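PDB 4BPZ: endo-1,3-beta-glucanase, family GH16 from Zobellia galactanivorans, which probably hydrolyses internal beta-1,3-linkages in beta-glucans such as the algal storage polysaccharide laminarin, as a calcium-binding glycoside hydrolase of family 16. Local coordinates for residues F160-L165 / T216-P221; W115-N120 / A135-C140; D61-I66 / I246-Y251. The protein carries 1 engineered substitution. All blocks are in the same frame, centred on the assembly; numbering follows the deposited sequence.

Interaction 1 of 3, residues F160-L165 / T216-P221. With GLC (alpha-D-glucopyranose), chain C.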
loop_
_atom_site.group_PDB
_atom_site.type_symbol
_atom_site.label_atom_id
_atom_site.label_comp_id
_atom_site.label_asym_id
_atom_site.label_seq_id
_atom_site.Cartn_x
_atom_site.Cartn_y
_atom_site.Cartn_z
ATOM N N PHE A 160 3.583 2.824 11.354
ATOM C CA PHE A 160 2.960 4.124 11.279
ATOM C C PHE A 160 3.998 5.187 11.061
ATOM O O PHE A 160 5.071 5.120 11.698
ATOM C CB PHE A 160 2.180 4.381 12.613
ATOM C CG PHE A 160 1.085 3.412 12.876
ATOM C CD1 PHE A 160 1.283 2.166 13.464
ATOM C CD2 PHE A 160 -0.251 3.741 12.462
ATOM C CE1 PHE A 160 0.228 1.277 13.651
ATOM C CE2 PHE A 160 -1.270 2.867 12.676
ATOM C CZ PHE A 160 -1.065 1.626 13.258
ATOM N N HIS A 161 3.675 6.148 10.242
ATOM C CA HIS A 161 4.587 7.287 9.955
ATOM C C HIS A 161 3.786 8.555 10.031
ATOM O O HIS A 161 2.758 8.672 9.307
ATOM C CB HIS A 161 5.214 7.182 8.573
ATOM C CG HIS A 161 5.973 5.929 8.288
ATOM N ND1 HIS A 161 5.430 4.697 7.964
ATOM C CD2 HIS A 161 7.307 5.705 8.440
ATOM C CE1 HIS A 161 6.431 3.806 7.826
ATOM N NE2 HIS A 161 7.542 4.414 8.096
ATOM N N TRP A 162 4.198 9.518 10.860
ATOM C CA TRP A 162 3.425 10.732 10.993
ATOM C C TRP A 162 4.247 11.776 11.654
ATOM O O TRP A 162 5.330 11.509 12.211
ATOM C CB TRP A 162 2.136 10.534 11.760
ATOM C CG TRP A 162 2.260 10.414 13.232
ATOM C CD1 TRP A 162 1.967 11.450 14.159
ATOM C CD2 TRP A 162 2.665 9.264 14.025
ATOM N NE1 TRP A 162 2.108 10.962 15.409
ATOM C CE2 TRP A 162 2.494 9.641 15.419
ATOM C CE3 TRP A 162 3.096 7.993 13.709
ATOM C CZ2 TRP A 162 2.877 8.814 16.473
ATOM C CZ3 TRP A 162 3.454 7.120 14.735
ATOM C CH2 TRP A 162 3.390 7.573 16.134
ATOM N N SER A 163 3.844 13.022 11.553
ATOM C CA SER A 163 4.332 14.058 12.470
ATOM C C SER A 163 3.158 14.564 13.271
ATOM O O SER A 163 2.026 14.591 12.773
ATOM C CB SER A 163 5.094 15.185 11.779
ATOM O OG SER A 163 4.371 15.773 10.736
ATOM N N ASP A 164 3.397 14.830 14.547
ATOM C CA ASP A 164 2.371 15.367 15.429
ATOM C C ASP A 164 1.826 16.685 14.855
ATOM O O ASP A 164 2.592 17.455 14.258
ATOM C CB ASP A 164 2.916 15.503 16.832
ATOM C CG ASP A 164 2.465 14.340 17.709
ATOM O OD1 ASP A 164 2.175 13.112 17.322
ATOM O OD2 ASP A 164 2.371 14.748 18.828
ATOM N N LEU A 165 0.562 16.975 15.004
ATOM C CA LEU A 165 0.010 18.219 14.442
ATOM C C LEU A 165 0.616 19.437 15.052
ATOM O O LEU A 165 0.673 20.485 14.429
ATOM C CB LEU A 165 -1.517 18.252 14.648
ATOM C CG LEU A 165 -2.280 17.812 13.397
ATOM C CD1 LEU A 165 -1.642 16.482 13.289
ATOM C CD2 LEU A 165 -3.780 17.699 13.510
ATOM N N THR A 216 -2.617 13.594 16.262
ATOM C CA THR A 216 -2.098 12.766 15.149
ATOM C C THR A 216 -2.907 13.104 13.864
ATOM O O THR A 216 -4.004 13.541 13.989
ATOM C CB THR A 216 -2.508 11.205 15.315
ATOM O OG1 THR A 216 -3.902 10.957 14.968
ATOM C CG2 THR A 216 -2.204 10.630 16.532
ATOM N N PRO A 217 -2.401 12.819 12.678
ATOM C CA PRO A 217 -3.186 12.980 11.443
ATOM C C PRO A 217 -4.105 11.805 11.131
ATOM O O PRO A 217 -4.541 11.615 9.868
ATOM C CB PRO A 217 -2.102 13.190 10.387
ATOM C CG PRO A 217 -0.906 12.452 10.970
ATOM C CD PRO A 217 -0.960 12.570 12.446
ATOM N N TYR A 218 -4.604 11.130 12.118
ATOM C CA TYR A 218 -5.406 9.920 11.948
ATOM C C TYR A 218 -6.858 10.149 12.345
ATOM O O TYR A 218 -7.547 9.278 12.830
ATOM C CB TYR A 218 -4.826 8.741 12.715
ATOM C CG TYR A 218 -3.382 8.419 12.311
ATOM C CD1 TYR A 218 -3.103 7.978 11.039
ATOM C CD2 TYR A 218 -2.328 8.545 13.186
ATOM C CE1 TYR A 218 -1.810 7.637 10.661
ATOM C CE2 TYR A 218 -1.052 8.221 12.817
ATOM C CZ TYR A 218 -0.762 7.763 11.584
ATOM O OH TYR A 218 0.517 7.368 11.236
ATOM N N ASN A 219 -7.357 11.398 12.109
ATOM C CA ASN A 219 -8.777 11.754 12.398
ATOM C C ASN A 219 -9.390 12.469 11.231
ATOM O O ASN A 219 -10.421 13.161 11.378
ATOM C CB ASN A 219 -8.887 12.572 13.700
ATOM C CG ASN A 219 -8.369 11.728 14.864
ATOM O OD1 ASN A 219 -8.988 10.777 15.340
ATOM N ND2 ASN A 219 -7.145 12.077 15.233
ATOM N N ALA A 220 -8.808 12.318 10.049
ATOM C CA ALA A 220 -9.254 12.937 8.834
ATOM C C ALA A 220 -9.116 11.869 7.722
ATOM O O ALA A 220 -8.481 10.835 7.934
ATOM C CB ALA A 220 -8.434 14.169 8.528
ATOM N N PRO A 221 -9.587 12.127 6.515
ATOM C CA PRO A 221 -9.680 11.000 5.549
ATOM C C PRO A 221 -8.346 10.501 5.108
ATOM O O PRO A 221 -7.418 11.304 4.889
ATOM C CB PRO A 221 -10.454 11.600 4.364
ATOM C CG PRO A 221 -11.415 12.633 5.062
ATOM C CD PRO A 221 -10.414 13.293 6.066
HETATM C C1 GLC C . 5.755 3.251 4.280
HETATM C C2 GLC C . 6.886 4.259 3.884
HETATM C C3 GLC C . 6.624 4.673 2.428
HETATM C C4 GLC C . 6.549 3.497 1.556
HETATM C C5 GLC C . 5.320 2.754 2.021
HETATM C C6 GLC C . 5.032 1.493 1.239
HETATM O O1 GLC C . 4.524 3.881 4.562
HETATM O O2 GLC C . 6.817 5.329 4.791
HETATM O O3 GLC C . 7.724 5.573 1.984
HETATM O O4 GLC C . 6.438 3.907 0.179
HETATM O O5 GLC C . 5.549 2.336 3.385
HETATM O O6 GLC C . 6.105 0.561 1.315
#

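Interaction 2 of 3, residues W115-N120 / A135-C140. With GLC (alpha-D-glucopyranose), chain C; BGC (beta-D-glucopyranose), chain B; BGC (beta-D-glucopyranose), chain D.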
loop_
_atom_site.group_PDB
_atom_site.type_symbol
_atom_site.label_atom_id
_atom_site.label_comp_id
_atom_site.label_asym_id
_atom_site.label_seq_id
_atom_site.Cartn_x
_atom_site.Cartn_y
_atom_site.Cartn_z
ATOM N N TRP A 115 -1.240 0.056 2.229
ATOM C CA TRP A 115 -0.975 1.134 3.193
ATOM C C TRP A 115 -1.891 2.292 2.873
ATOM O O TRP A 115 -2.681 2.235 1.943
ATOM C CB TRP A 115 0.513 1.506 3.162
ATOM C CG TRP A 115 1.052 1.952 1.831
ATOM C CD1 TRP A 115 1.193 1.243 0.674
ATOM C CD2 TRP A 115 1.680 3.220 1.563
ATOM N NE1 TRP A 115 1.852 1.956 -0.283
ATOM C CE2 TRP A 115 2.157 3.167 0.249
ATOM C CE3 TRP A 115 1.908 4.389 2.328
ATOM C CZ2 TRP A 115 2.924 4.215 -0.341
ATOM C CZ3 TRP A 115 2.632 5.419 1.775
ATOM C CH2 TRP A 115 3.146 5.362 0.455
ATOM N N THR A 116 -1.827 3.309 3.698
ATOM C CA THR A 116 -2.683 4.505 3.543
ATOM C C THR A 116 -1.823 5.760 3.592
ATOM O O THR A 116 -0.768 5.796 4.196
ATOM C CB THR A 116 -3.765 4.603 4.641
ATOM O OG1 THR A 116 -3.191 5.106 5.858
ATOM C CG2 THR A 116 -4.523 3.303 4.882
ATOM N N LEU A 117 -2.390 6.789 2.976
ATOM C CA LEU A 117 -1.907 8.153 3.138
ATOM C C LEU A 117 -3.109 9.016 3.512
ATOM O O LEU A 117 -4.219 8.834 2.971
ATOM C CB LEU A 117 -1.278 8.707 1.865
ATOM C CG LEU A 117 0.145 8.266 1.533
ATOM C CD1 LEU A 117 0.557 8.577 0.138
ATOM C CD2 LEU A 117 1.081 8.850 2.590
ATOM N N GLY A 118 -2.861 10.041 4.328
ATOM C CA GLY A 118 -3.857 11.063 4.482
ATOM C C GLY A 118 -4.227 11.666 3.153
ATOM O O GLY A 118 -3.375 11.932 2.303
ATOM N N ALA A 119 -5.560 11.897 2.993
ATOM C CA ALA A 119 -6.039 12.444 1.728
ATOM C C ALA A 119 -5.598 13.891 1.502
ATOM O O ALA A 119 -5.760 14.366 0.350
ATOM C CB ALA A 119 -7.549 12.315 1.572
ATOM N N ASN A 120 -5.064 14.566 2.528
ATOM C CA ASN A 120 -4.410 15.879 2.354
ATOM C C ASN A 120 -2.978 15.732 2.007
ATOM O O ASN A 120 -2.253 16.775 1.987
ATOM C CB ASN A 120 -4.558 16.702 3.672
ATOM C CG ASN A 120 -3.979 16.060 4.890
ATOM O OD1 ASN A 120 -3.438 14.912 4.848
ATOM N ND2 ASN A 120 -3.954 16.789 5.986
ATOM N N ALA A 135 -0.667 18.809 3.092
ATOM C CA ALA A 135 0.151 18.426 4.247
ATOM C C ALA A 135 1.173 17.406 3.770
ATOM O O ALA A 135 0.921 16.201 3.740
ATOM C CB ALA A 135 -0.708 17.815 5.359
ATOM N N GLU A 136 2.351 17.861 3.409
ATOM C CA GLU A 136 3.348 17.003 2.832
ATOM C C GLU A 136 3.701 15.896 3.818
ATOM O O GLU A 136 3.919 16.142 5.013
ATOM C CB GLU A 136 4.595 17.884 2.550
ATOM C CG GLU A 136 5.727 17.047 2.005
ATOM C CD GLU A 136 6.811 17.903 1.379
ATOM O OE1 GLU A 136 6.682 18.368 0.213
ATOM O OE2 GLU A 136 7.800 18.137 2.084
ATOM N N TRP A 137 3.814 14.653 3.322
ATOM C CA TRP A 137 4.235 13.541 4.156
ATOM C C TRP A 137 5.500 13.917 4.938
ATOM O O TRP A 137 6.376 14.503 4.322
ATOM C CB TRP A 137 4.565 12.316 3.227
ATOM C CG TRP A 137 4.898 11.093 4.004
ATOM C CD1 TRP A 137 4.083 10.057 4.326
ATOM C CD2 TRP A 137 6.210 10.750 4.506
ATOM N NE1 TRP A 137 4.739 9.108 5.019
ATOM C CE2 TRP A 137 6.062 9.490 5.139
ATOM C CE3 TRP A 137 7.470 11.371 4.462
ATOM C CZ2 TRP A 137 7.158 8.853 5.774
ATOM C CZ3 TRP A 137 8.543 10.747 5.089
ATOM C CH2 TRP A 137 8.389 9.518 5.728
ATOM N N PRO A 138 5.585 13.639 6.237
ATOM C CA PRO A 138 4.717 12.697 6.989
ATOM C C PRO A 138 3.521 13.417 7.683
ATOM O O PRO A 138 2.804 12.778 8.460
ATOM C CB PRO A 138 5.660 12.161 8.052
ATOM C CG PRO A 138 6.610 13.317 8.382
ATOM C CD PRO A 138 6.853 13.942 6.986
ATOM N N ALA A 139 3.333 14.728 7.392
ATOM C CA ALA A 139 2.260 15.459 8.135
ATOM C C ALA A 139 0.837 15.003 7.811
ATOM O O ALA A 139 -0.038 15.124 8.632
ATOM C CB ALA A 139 2.391 17.009 7.842
ATOM N N CYS A 140 0.689 14.376 6.623
ATOM C CA CYS A 140 -0.616 13.831 6.250
ATOM C C CYS A 140 -0.900 12.518 6.975
ATOM O O CYS A 140 -2.058 12.091 7.018
ATOM C CB CYS A 140 -0.645 13.556 4.762
ATOM S SG CYS A 140 0.714 12.517 4.107
HETATM C C1 GLC C . 5.755 3.251 4.280
HETATM C C2 GLC C . 6.886 4.259 3.884
HETATM C C3 GLC C . 6.624 4.673 2.428
HETATM C C4 GLC C . 6.549 3.497 1.556
HETATM C C5 GLC C . 5.320 2.754 2.021
HETATM C C6 GLC C . 5.032 1.493 1.239
HETATM O O1 GLC C . 4.524 3.881 4.562
HETATM O O2 GLC C . 6.817 5.329 4.791
HETATM O O3 GLC C . 7.724 5.573 1.984
HETATM O O4 GLC C . 6.438 3.907 0.179
HETATM O O5 GLC C . 5.549 2.336 3.385
HETATM O O6 GLC C . 6.105 0.561 1.315
HETATM C C2 BGC B . 8.866 7.663 1.819
HETATM C C3 BGC B . 8.677 9.147 1.883
HETATM C C4 BGC B . 7.457 9.584 0.990
HETATM C C5 BGC B . 6.198 8.777 1.394
HETATM C C6 BGC B . 5.006 8.989 0.485
HETATM C C1 BGC B . 7.520 6.973 2.164
HETATM O O2 BGC B . 9.866 7.300 2.729
HETATM O O3 BGC B . 9.859 9.737 1.345
HETATM O O4 BGC B . 7.073 10.941 1.184
HETATM O O5 BGC B . 6.528 7.367 1.249
HETATM O O6 BGC B . 5.214 8.570 -0.845
HETATM C C2 BGC D . 6.915 13.168 0.321
HETATM C C3 BGC D . 7.666 14.185 -0.486
HETATM C C4 BGC D . 9.023 14.510 0.163
HETATM C C5 BGC D . 9.759 13.174 0.412
HETATM C C6 BGC D . 11.117 13.435 1.029
HETATM C C1 BGC D . 7.763 11.927 0.470
HETATM O O2 BGC D . 5.682 12.868 -0.321
HETATM O O3 BGC D . 6.963 15.394 -0.523
HETATM O O4 BGC D . 9.772 15.303 -0.730
HETATM O O5 BGC D . 8.941 12.275 1.179
HETATM O O6 BGC D . 11.791 12.171 1.109
HETATM O O HOH W 1 -2.552 16.493 8.636
#

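Interaction 3 of 3, residues D61-I66 / I246-Y251. With CA (calcium ion), chain E.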
loop_
_atom_site.group_PDB
_atom_site.type_symbol
_atom_site.label_atom_id
_atom_site.label_comp_id
_atom_site.label_asym_id
_atom_site.label_seq_id
_atom_site.Cartn_x
_atom_site.Cartn_y
_atom_site.Cartn_z
ATOM N N ASP A 61 -9.839 -14.178 -13.160
ATOM C CA ASP A 61 -10.006 -15.344 -12.315
ATOM C C ASP A 61 -10.342 -15.011 -10.816
ATOM O O ASP A 61 -9.847 -15.744 -9.919
ATOM C CB ASP A 61 -8.743 -16.252 -12.489
ATOM C CG ASP A 61 -8.841 -17.648 -11.879
ATOM O OD1 ASP A 61 -9.954 -18.247 -11.875
ATOM O OD2 ASP A 61 -7.724 -18.207 -11.532
ATOM N N GLY A 62 -11.032 -13.915 -10.577
ATOM C CA GLY A 62 -11.436 -13.487 -9.249
ATOM C C GLY A 62 -10.415 -12.746 -8.419
ATOM O O GLY A 62 -10.709 -12.384 -7.276
ATOM N N THR A 63 -9.246 -12.364 -8.977
ATOM C CA THR A 63 -8.260 -11.675 -8.219
ATOM C C THR A 63 -7.577 -10.588 -9.045
ATOM O O THR A 63 -7.427 -10.672 -10.304
ATOM C CB THR A 63 -7.141 -12.607 -7.669
ATOM O OG1 THR A 63 -6.395 -13.150 -8.740
ATOM C CG2 THR A 63 -7.616 -13.740 -6.885
ATOM N N LEU A 64 -7.140 -9.534 -8.347
ATOM C CA LEU A 64 -6.239 -8.532 -8.906
ATOM C C LEU A 64 -4.830 -9.047 -8.813
ATOM O O LEU A 64 -4.417 -9.595 -7.786
ATOM C CB LEU A 64 -6.373 -7.233 -8.018
ATOM C CG LEU A 64 -5.286 -6.188 -8.268
ATOM C CD1 LEU A 64 -5.420 -5.544 -9.640
ATOM C CD2 LEU A 64 -5.392 -5.142 -7.186
ATOM N N LYS A 65 -4.046 -8.838 -9.879
ATOM C CA LYS A 65 -2.622 -9.033 -9.801
ATOM C C LYS A 65 -1.929 -7.734 -10.067
ATOM O O LYS A 65 -2.273 -6.996 -11.032
ATOM C CB LYS A 65 -2.133 -10.014 -10.908
ATOM C CG LYS A 65 -2.529 -11.443 -10.663
ATOM C CD LYS A 65 -3.980 -11.769 -11.033
ATOM C CE LYS A 65 -4.183 -13.248 -11.220
ATOM N NZ LYS A 65 -5.607 -13.534 -11.460
ATOM N N ILE A 66 -0.943 -7.399 -9.210
ATOM C CA ILE A 66 0.055 -6.385 -9.519
ATOM C C ILE A 66 1.335 -7.175 -9.821
ATOM O O ILE A 66 1.663 -8.133 -9.103
ATOM C CB ILE A 66 0.281 -5.400 -8.327
ATOM C CG1 ILE A 66 -1.045 -4.646 -8.133
ATOM C CG2 ILE A 66 1.441 -4.487 -8.626
ATOM C CD1 ILE A 66 -1.052 -3.814 -6.802
ATOM N N ILE A 246 4.396 -11.502 -8.794
ATOM C CA ILE A 246 3.034 -11.055 -8.585
ATOM C C ILE A 246 2.667 -10.905 -7.127
ATOM O O ILE A 246 3.011 -11.703 -6.297
ATOM C CB ILE A 246 2.040 -12.013 -9.319
ATOM C CG1 ILE A 246 2.049 -11.733 -10.829
ATOM C CG2 ILE A 246 0.617 -11.947 -8.767
ATOM C CD1 ILE A 246 1.360 -12.823 -11.692
ATOM N N PHE A 247 1.861 -9.870 -6.868
ATOM C CA PHE A 247 1.110 -9.630 -5.612
ATOM C C PHE A 247 -0.357 -9.828 -5.963
ATOM O O PHE A 247 -0.857 -9.104 -6.833
ATOM C CB PHE A 247 1.411 -8.185 -5.241
ATOM C CG PHE A 247 0.827 -7.633 -3.959
ATOM C CD1 PHE A 247 0.215 -8.408 -2.993
ATOM C CD2 PHE A 247 0.914 -6.255 -3.745
ATOM C CE1 PHE A 247 -0.309 -7.816 -1.847
ATOM C CE2 PHE A 247 0.408 -5.679 -2.616
ATOM C CZ PHE A 247 -0.168 -6.463 -1.666
ATOM N N GLU A 248 -0.984 -10.847 -5.433
ATOM C CA GLU A 248 -2.309 -11.253 -5.834
ATOM C C GLU A 248 -3.292 -10.939 -4.718
ATOM O O GLU A 248 -3.147 -11.394 -3.586
ATOM C CB GLU A 248 -2.323 -12.750 -6.125
ATOM C CG GLU A 248 -3.646 -13.167 -6.679
ATOM C CD GLU A 248 -3.762 -14.631 -7.045
ATOM O OE1 GLU A 248 -2.944 -15.426 -6.568
ATOM O OE2 GLU A 248 -4.687 -14.983 -7.785
ATOM N N ILE A 249 -4.314 -10.158 -5.060
ATOM C CA ILE A 249 -5.287 -9.663 -4.070
ATOM C C ILE A 249 -6.670 -10.183 -4.430
ATOM O O ILE A 249 -7.231 -9.899 -5.493
ATOM C CB ILE A 249 -5.227 -8.094 -4.051
ATOM C CG1 ILE A 249 -3.866 -7.692 -3.523
ATOM C CG2 ILE A 249 -6.360 -7.581 -3.195
ATOM C CD1 ILE A 249 -3.579 -6.301 -3.769
ATOM N N ASP A 250 -7.240 -10.986 -3.553
ATOM C CA ASP A 250 -8.591 -11.549 -3.759
ATOM C C ASP A 250 -9.669 -10.494 -3.591
ATOM O O ASP A 250 -10.638 -10.428 -4.352
ATOM C CB ASP A 250 -8.752 -12.721 -2.776
ATOM C CG ASP A 250 -10.057 -13.455 -2.971
ATOM O OD1 ASP A 250 -10.642 -13.436 -4.076
ATOM O OD2 ASP A 250 -10.493 -14.077 -1.967
ATOM N N TYR A 251 -9.537 -9.623 -2.580
ATOM C CA TYR A 251 -10.526 -8.605 -2.389
ATOM C C TYR A 251 -9.919 -7.489 -1.477
ATOM O O TYR A 251 -8.991 -7.740 -0.720
ATOM C CB TYR A 251 -11.825 -9.116 -1.691
ATOM C CG TYR A 251 -11.690 -9.828 -0.394
ATOM C CD1 TYR A 251 -11.391 -9.156 0.795
ATOM C CD2 TYR A 251 -11.886 -11.229 -0.322
ATOM C CE1 TYR A 251 -11.354 -9.798 2.021
ATOM C CE2 TYR A 251 -11.830 -11.886 0.888
ATOM C CZ TYR A 251 -11.586 -11.199 2.063
ATOM O OH TYR A 251 -11.490 -11.886 3.222
HETATM CA CA CA E . -12.016 -12.081 -5.457
HETATM O O HOH W 2 -13.611 -12.095 -3.672
#

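Interaction 1 of 3, residues F160-L165 / T216-P221
Trp162 is the bump at the end of strand 155-163, and Pro217 and Tyr218 form the corner into which it fits. Pro217 is one wall: its CD sits 3.6 Å from Trp162 CD1, its CG packs on Trp162 CB, and the two side chains run at about a right angle to each other. The other wall is Tyr218, whose ring edge points at the indole face in a T-shaped stack, with planes at 65° and CE2 riding above the rim of the ring system. Trp162 reaches this position because CG sits between its backbone N and carbonyl carbon (chi1 76°), which swings the indole back over its own strand. There NE1 donates to Asp164 OD1 at 2.9 Å, with the acceptor near the ring plane, and this bond helps hold the indole in this rotation.

The tip of Tyr218 pushes on into the groove between Trp162 and Phe160. Its OH stands 3.6 Å from Trp162 CB and 3.7 Å from Phe160 CB, meeting the Phe160 ring at its edge. At the base of the loop, Thr216 OG1 accepts from Tyr218 N at 2.9 Å, closing an ST turn. His161 points from the strand to the side away from the loop, into the glucan cleft, where O2 of the glucose GLC lies 3.3 Å above the centre of the imidazole.

Strand and loop share no hydrogen bond across these two segments, so their fit depends on the shape and burial of the rings, and the Tyr218 hydroxyl, pushed in among them, is bonded instead to the backbone O of the engineered Ser142 on the neighbouring strand.

Interaction 2 of 3, residues W115-N120 / A135-C140
Ala135 N gives a nearly straight hydrogen bond to Asn120 O (2.8 Å, 177° at the hydrogen), pinning the start of the loop to the chain just beyond strand 110-118. Its methyl group rests on the amide of Asn120, 3.5 Å from ND2. Glu136 points away from the strand; its approach to O3 of BGC D, at the far end of the bound trisaccharide, holds for one of two conformers and is uncertain.

Trp137 follows with CG anti to its backbone N (chi1 -175°), which throws the indole into the cleft. Leu117 CD2 props its CD1 corner at 3.7 Å, crossing at about a right angle. One indole face carries the middle sugar, BGC B, whose C3 and C5 lie over it in a CH-pi stack; Trp115 offers a face to GLC, whose C5 lies over the ring centre. Such aromatic platforms along a glucan cleft are characteristic of family 16 beta-jelly-roll enzymes. The opposite face of Trp137 is backed by Pro138, which a cis peptide bond folds under it so that CB sits 3.8 Å from the ring plane.

Ala139 O reaches Asn120 ND2 through a water. Cys140 then brings the loop against the strand end and the residues just after it: its SG touches Leu117 CD2, its CB lies only 3.1 Å from Asn120 OD1, and its O receives a CA-H...O contact from Gly118 (CA to O 3.3 Å), where any beta-carbon would collide with that oxygen.

Interaction 3 of 3, residues D61-I66 / I246-Y251
An antiparallel strand pair runs straight into the calcium site, strand 63-66 lying beside strand 246-249 at 157°. Leu64 and Ile249 form one hydrogen-bonded pair, with Ile249 N 2.8 Å from Leu64 O, and Ile66 with Phe247 forms the next. Between them comes the non-hydrogen-bonded pair Lys65 and Glu248.

The face of Leu64, Ile66, Phe247 and Ile249 is apolar. Leu64 and Ile249 lie side by side with CD2 and CD1 4.0 Å apart, and Ile249 CD1 also lies over one face of the Phe247 ring, toward its rim; Leu226 and Ile228 of strand 222-230 pack on Ile66, Phe247 and Ile249. The other face holds a polar chain centred on Thr63. Its hydroxyl, between the backbone N and the carbonyl carbon (chi1 65°), donates to the anti lone pair of Glu248 OE2 at 2.7 Å and accepts from Lys65 NZ at 2.9 Å. Lys65 NZ also bonds to Ser60 and remains 4.1 Å from Glu248 OE2, so the threonine links the two charges in place of a direct salt bridge. A valine here would probably leave Glu248 OE2 without this donor and Lys65 NZ with one acceptor fewer.

At this end of the pair Gly62 O, just before one strand, binds calcium at 2.3 Å, while Asp250, at the other chain's corner, chelates it with both backbone O and OD1; Glu18, Glu20 and a water complete the six ligands. Asp250 OD2 forms a salt bridge with Arg101. Calcium clamped at converging strand ends on the convex side of the sandwich recurs in family 16 jelly rolls.

Overall arrangement
Interactions 1 and 2 are neighbours, centres about 8 Å apart, and both touch GLC; probable hydrogen bonds from Ala119 N to Pro221 O and from Ser163 N to Pro138 O join loops 135-140 and 216-221 and strands 110-118 and 155-163 into one cluster. Interaction 3 sits on the opposite side of the chain's centre, yet strand 222-230 packs on both 115-120 and its apolar face. Interactions 1 and 3 are buried; interaction 2 is partly buried, its loop lining the sugar cleft. The chemistry follows place: rings in interaction 1, one backbone hydrogen bond, one water bridge and small apolar contacts behind a sugar platform in interaction 2, and a strand ladder with a metal in interaction 3.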